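2-keto-3-deoxygluconate kinase (PDB 2AFB) probably catalyses the ATP-dependent phosphorylation of 2-keto-3-deoxygluconate, as a sugar kinase of the pfkB family within the ribokinase clan. Local coordinates at residues A55-D60 / L332-I337; A295-Y300 / E313-A318. All blocks are in the same frame, centred on the assembly; numbering follows the deposited sequence.

In the fold
From the N terminus, helix 46-56 ends in the turn of interaction 1, which runs straight into strand 60-67 of the large sheet. Its partner, 332-337, lies near the C terminus, so this contact closes a loop holding most of the chain. Interaction 2 is nested inside that loop: it closes a short one, pairing the consecutive helices 290-304 and 308-322. The two contacts also touch. Tyr300 packs on Met57 and Ile334, while Phe314, Ala317 and Ala318 meet Ile337. The principle illustrated is that of a local helical hairpin packing where the turn after helix 46-56 meets the start of helix 334-341, so that parts far apart in sequence become neighbours.

Interaction 1: residues A55-D60 / L332-I337. With NI (nickel (II) ion), chain E.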
loop_
_atom_site.group_PDB
_atom_site.type_symbol
_atom_site.label_atom_id
_atom_site.label_comp_id
_atom_site.label_asym_id
_atom_site.label_seq_id
_atom_site.Cartn_x
_atom_site.Cartn_y
_atom_site.Cartn_z
ATOM N N ALA A 55 -20.804 21.062 8.155
ATOM C CA ALA A 55 -21.509 19.785 8.226
ATOM C C ALA A 55 -21.001 18.918 9.395
ATOM O O ALA A 55 -21.794 18.319 10.098
ATOM C CB ALA A 55 -21.426 19.033 6.897
ATOM N N GLN A 56 -19.693 18.893 9.609
ATOM C CA GLN A 56 -19.094 18.138 10.698
ATOM C C GLN A 56 -19.588 18.666 12.074
ATOM O O GLN A 56 -19.722 17.929 13.010
ATOM C CB GLN A 56 -17.555 18.196 10.576
ATOM C CG GLN A 56 -16.957 17.233 9.471
ATOM C CD GLN A 56 -17.075 15.751 9.894
ATOM O OE1 GLN A 56 -16.458 15.318 10.873
ATOM N NE2 GLN A 56 -17.890 14.986 9.163
HETATM N N MSE A 57 -19.877 19.954 12.183
HETATM C CA MSE A 57 -20.481 20.494 13.376
HETATM C C MSE A 57 -21.977 20.238 13.493
HETATM O O MSE A 57 -22.563 20.594 14.519
HETATM C CB MSE A 57 -20.345 22.019 13.413
HETATM C CG MSE A 57 -18.962 22.589 13.372
HETATM SE SE MSE A 57 -17.800 21.913 14.770
HETATM C CE MSE A 57 -16.773 20.351 13.818
ATOM N N GLY A 58 -22.645 19.746 12.464
ATOM C CA GLY A 58 -24.068 19.362 12.648
ATOM C C GLY A 58 -25.071 20.391 12.142
ATOM O O GLY A 58 -26.209 20.376 12.572
ATOM N N LEU A 59 -24.634 21.283 11.237
ATOM C CA LEU A 59 -25.524 22.253 10.556
ATOM C C LEU A 59 -25.900 21.732 9.161
ATOM O O LEU A 59 -25.433 20.694 8.749
ATOM C CB LEU A 59 -24.855 23.627 10.406
ATOM C CG LEU A 59 -24.273 24.283 11.665
ATOM C CD1 LEU A 59 -23.959 25.728 11.367
ATOM C CD2 LEU A 59 -25.201 24.201 12.822
ATOM N N ASP A 60 -26.770 22.445 8.461
ATOM C CA ASP A 60 -27.194 22.040 7.116
ATOM C C ASP A 60 -26.394 22.834 6.118
ATOM O O ASP A 60 -26.776 23.911 5.703
ATOM C CB ASP A 60 -28.673 22.273 6.904
ATOM C CG ASP A 60 -29.528 21.360 7.753
ATOM O OD1 ASP A 60 -29.052 20.290 8.209
ATOM O OD2 ASP A 60 -30.682 21.739 7.957
ATOM N N LEU A 332 -13.773 16.177 12.771
ATOM C CA LEU A 332 -13.739 16.708 14.121
ATOM C C LEU A 332 -15.143 16.723 14.681
ATOM O O LEU A 332 -16.112 16.884 13.922
ATOM C CB LEU A 332 -13.195 18.140 14.104
ATOM C CG LEU A 332 -11.675 18.303 14.043
ATOM C CD1 LEU A 332 -11.312 19.795 14.088
ATOM C CD2 LEU A 332 -10.986 17.537 15.126
ATOM N N SER A 333 -15.239 16.502 15.992
ATOM C CA SER A 333 -16.443 16.751 16.786
ATOM C C SER A 333 -16.305 18.041 17.588
ATOM O O SER A 333 -15.214 18.496 17.864
ATOM C CB SER A 333 -16.687 15.605 17.775
ATOM O OG SER A 333 -15.705 15.614 18.777
ATOM N N ILE A 334 -17.435 18.600 18.003
ATOM C CA ILE A 334 -17.458 19.783 18.861
ATOM C C ILE A 334 -16.642 19.531 20.145
ATOM O O ILE A 334 -15.805 20.354 20.555
ATOM C CB ILE A 334 -18.938 20.185 19.198
ATOM C CG1 ILE A 334 -19.681 20.508 17.908
ATOM C CG2 ILE A 334 -18.988 21.421 20.136
ATOM C CD1 ILE A 334 -21.194 20.387 18.047
ATOM N N GLU A 335 -16.848 18.354 20.728
ATOM C CA GLU A 335 -16.217 17.989 21.966
ATOM C C GLU A 335 -14.693 18.031 21.877
ATOM O O GLU A 335 -14.059 18.486 22.802
ATOM C CB GLU A 335 -16.675 16.598 22.391
ATOM C CG GLU A 335 -15.939 16.061 23.659
ATOM C CD GLU A 335 -16.488 14.685 24.239
ATOM O OE1 GLU A 335 -17.351 14.042 23.588
ATOM O OE2 GLU A 335 -16.056 14.269 25.365
ATOM N N GLU A 336 -14.134 17.493 20.793
ATOM C CA GLU A 336 -12.687 17.430 20.564
ATOM C C GLU A 336 -12.062 18.810 20.509
ATOM O O GLU A 336 -11.033 19.071 21.133
ATOM C CB GLU A 336 -12.376 16.654 19.253
ATOM C CG GLU A 336 -12.558 15.132 19.461
ATOM C CD GLU A 336 -12.552 14.256 18.142
ATOM O OE1 GLU A 336 -12.669 14.818 17.019
ATOM O OE2 GLU A 336 -12.462 12.990 18.265
ATOM N N ILE A 337 -12.695 19.696 19.756
ATOM C CA ILE A 337 -12.273 21.089 19.669
ATOM C C ILE A 337 -12.357 21.786 21.033
ATOM O O ILE A 337 -11.415 22.452 21.461
ATOM C CB ILE A 337 -13.150 21.845 18.632
ATOM C CG1 ILE A 337 -13.091 21.151 17.285
ATOM C CG2 ILE A 337 -12.768 23.350 18.561
ATOM C CD1 ILE A 337 -14.029 21.704 16.282
HETATM NI NI NI E . -32.168 20.228 8.110
HETATM O O HOH W 1 -18.436 15.678 13.836
HETATM O O HOH W 2 -34.214 21.473 7.325
HETATM O O HOH W 3 -31.634 18.110 7.032
#
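The selenium-bearing side chain of Met57, a selenomethionine, carries the apolar centre against Leu332, Ile334 and Ile337. Met57 SE lies 3.9 Å from CG1 of Ile334, and the methyl CE meets the terminal CD1 of Ile337 tip to tip, also at 3.9 Å. Two bends in the selenomethionine chain (chi2 -55°, chi3 96°) turn Met57 CE back over the start of the other segment, where it rests 3.5 Å from the carbonyl O of Leu332.

Outside this apolar patch the bonding is modest. Gln56 OE1 receives only a weak hydrogen bond from Leu332 N, 3.4 Å long. A water bridges the backbones through shorter bonds, donating to Gln56 O at 2.7 Å and to Leu332 O at 2.6 Å. Both segments lie at helix boundaries: Gly58, with positive phi, follows one helix in a Schellman motif, while Ser333 and Glu336 open the other with a capping box. Glu336 N reaches Ser333 OG at 3.2 Å, and Ser333 N donates to Glu336 OE1 from above the carboxylate plane. Farther off, Asp60 OD2 binds nickel at 2.1 Å; His12, in a histidine run that looks like a purification tag, binds the same ion.

Arg32 of the second subunit forms a salt bridge with Glu336. Helix 290-304 lines one side through Tyr300, helix 308-322 packs on Leu332 and Ile337, and 55-60 leads into strand 60-67.

Interaction 2: residues A295-Y300 / E313-A318; sequences AGALIY and EFAAAA
Tyr300, whose ring meets Phe314 across the interface, is anchored in its own helix by a 2.8 Å hydrogen bond from its backbone N to Gly296 O. Such bonds stay within each helix; no hydrogen bond passes between the two, and the pairing is apolar throughout. It is a worked example of how small residues let helices come close. The segment axes approach to 8.2 Å and run nearly antiparallel, at 152°.

Ala297 sits at the closest point. Its CB presses on the backbone of Ala315, 3.5 Å from CA, a distance shorter than ordinary carbon contact, and touches the methyl of the same residue as well. One turn further along, Ala318 CB closes in on Ala297 CB at 3.9 Å. The methyl of Ala297 also reaches the edge of the Phe314 ring, 4.0 Å from CD2, and so sits in a three-sided pocket formed by Ala315, Ala318 and that aromatic edge.

Phe314 extends with CG anti to the backbone N (chi1 -174°), and this carries its ring across to Tyr300. Tyr300 CD2 and Phe314 CE2 are 3.8 Å apart. The ring planes differ by 28°, but the two rings are displaced so far that little of one lies over the other.

Helix 290-304 starts in the GAGD sequence characteristic of pfkB kinases. Around the pair, Phe53 of helix 46-56 packs on Ala297 and Ala318, Phe306 meets Phe314 edge-to-face, helix 334-341 lies against Tyr300 and Phe314, and strand 273-283 backs Ala316 and Ala317.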
loop_
_atom_site.group_PDB
_atom_site.type_symbol
_atom_site.label_atom_id
_atom_site.label_comp_id
_atom_site.label_asym_id
_atom_site.label_seq_id
_atom_site.Cartn_x
_atom_site.Cartn_y
_atom_site.Cartn_z
ATOM N N ALA A 295 -12.238 29.595 9.268
ATOM C CA ALA A 295 -13.423 30.241 8.709
ATOM C C ALA A 295 -14.716 29.535 9.075
ATOM O O ALA A 295 -15.686 30.191 9.464
ATOM C CB ALA A 295 -13.314 30.328 7.188
ATOM N N GLY A 296 -14.710 28.217 8.913
ATOM C CA GLY A 296 -15.778 27.312 9.358
ATOM C C GLY A 296 -16.114 27.485 10.807
ATOM O O GLY A 296 -17.283 27.667 11.224
ATOM N N ALA A 297 -15.076 27.465 11.604
ATOM C CA ALA A 297 -15.291 27.586 13.045
ATOM C C ALA A 297 -15.803 28.993 13.430
ATOM O O ALA A 297 -16.652 29.177 14.341
ATOM C CB ALA A 297 -14.004 27.241 13.776
ATOM N N LEU A 298 -15.312 30.003 12.732
ATOM C CA LEU A 298 -15.759 31.370 13.042
ATOM C C LEU A 298 -17.236 31.565 12.661
ATOM O O LEU A 298 -18.025 32.201 13.412
ATOM C CB LEU A 298 -14.872 32.387 12.335
ATOM C CG LEU A 298 -15.149 33.853 12.659
ATOM C CD1 LEU A 298 -14.991 34.142 14.129
ATOM C CD2 LEU A 298 -14.216 34.707 11.822
ATOM N N ILE A 299 -17.629 30.961 11.537
ATOM C CA ILE A 299 -19.022 30.993 11.086
ATOM C C ILE A 299 -19.897 30.248 12.101
ATOM O O ILE A 299 -20.956 30.743 12.527
ATOM C CB ILE A 299 -19.166 30.339 9.736
ATOM C CG1 ILE A 299 -18.510 31.218 8.679
ATOM C CG2 ILE A 299 -20.594 30.109 9.377
ATOM C CD1 ILE A 299 -18.272 30.482 7.366
ATOM N N TYR A 300 -19.446 29.049 12.453
ATOM C CA TYR A 300 -20.136 28.219 13.420
ATOM C C TYR A 300 -20.325 29.021 14.698
ATOM O O TYR A 300 -21.434 29.125 15.163
ATOM C CB TYR A 300 -19.387 26.903 13.702
ATOM C CG TYR A 300 -20.074 26.031 14.705
ATOM C CD1 TYR A 300 -21.266 25.379 14.397
ATOM C CD2 TYR A 300 -19.574 25.892 16.001
ATOM C CE1 TYR A 300 -21.916 24.572 15.348
ATOM C CE2 TYR A 300 -20.235 25.109 16.947
ATOM C CZ TYR A 300 -21.392 24.453 16.602
ATOM O OH TYR A 300 -22.025 23.678 17.545
ATOM N N GLU A 313 -11.005 31.250 20.686
ATOM C CA GLU A 313 -10.362 30.046 21.211
ATOM C C GLU A 313 -10.839 28.817 20.457
ATOM O O GLU A 313 -10.021 27.971 20.078
ATOM C CB GLU A 313 -10.619 29.844 22.711
ATOM C CG GLU A 313 -10.067 30.901 23.631
ATOM C CD GLU A 313 -8.537 31.124 23.558
ATOM O OE1 GLU A 313 -7.761 30.315 22.945
ATOM O OE2 GLU A 313 -8.115 32.140 24.163
ATOM N N PHE A 314 -12.155 28.729 20.237
ATOM C CA PHE A 314 -12.757 27.608 19.535
ATOM C C PHE A 314 -12.207 27.525 18.104
ATOM O O PHE A 314 -11.801 26.456 17.630
ATOM C CB PHE A 314 -14.272 27.771 19.486
ATOM C CG PHE A 314 -14.993 26.593 18.902
ATOM C CD1 PHE A 314 -15.446 25.556 19.736
ATOM C CD2 PHE A 314 -15.285 26.544 17.542
ATOM C CE1 PHE A 314 -16.119 24.487 19.197
ATOM C CE2 PHE A 314 -15.949 25.467 17.012
ATOM C CZ PHE A 314 -16.383 24.452 17.841
ATOM N N ALA A 315 -12.210 28.646 17.396
ATOM C CA ALA A 315 -11.706 28.630 16.014
ATOM C C ALA A 315 -10.190 28.394 15.904
ATOM O O ALA A 315 -9.743 27.729 14.989
ATOM C CB ALA A 315 -12.091 29.888 15.296
ATOM N N ALA A 316 -9.398 28.967 16.795
ATOM C CA ALA A 316 -7.960 28.589 16.878
ATOM C C ALA A 316 -7.792 27.080 17.140
ATOM O O ALA A 316 -7.036 26.394 16.450
ATOM C CB ALA A 316 -7.249 29.415 17.970
ATOM N N ALA A 317 -8.494 26.559 18.135
ATOM C CA ALA A 317 -8.439 25.122 18.432
ATOM C C ALA A 317 -8.742 24.218 17.214
ATOM O O ALA A 317 -7.999 23.266 16.912
ATOM C CB ALA A 317 -9.344 24.800 19.581
ATOM N N ALA A 318 -9.809 24.537 16.526
ATOM C CA ALA A 318 -10.296 23.773 15.362
ATOM C C ALA A 318 -9.345 23.776 14.200
ATOM O O ALA A 318 -9.116 22.750 13.591
ATOM C CB ALA A 318 -11.659 24.297 14.893
#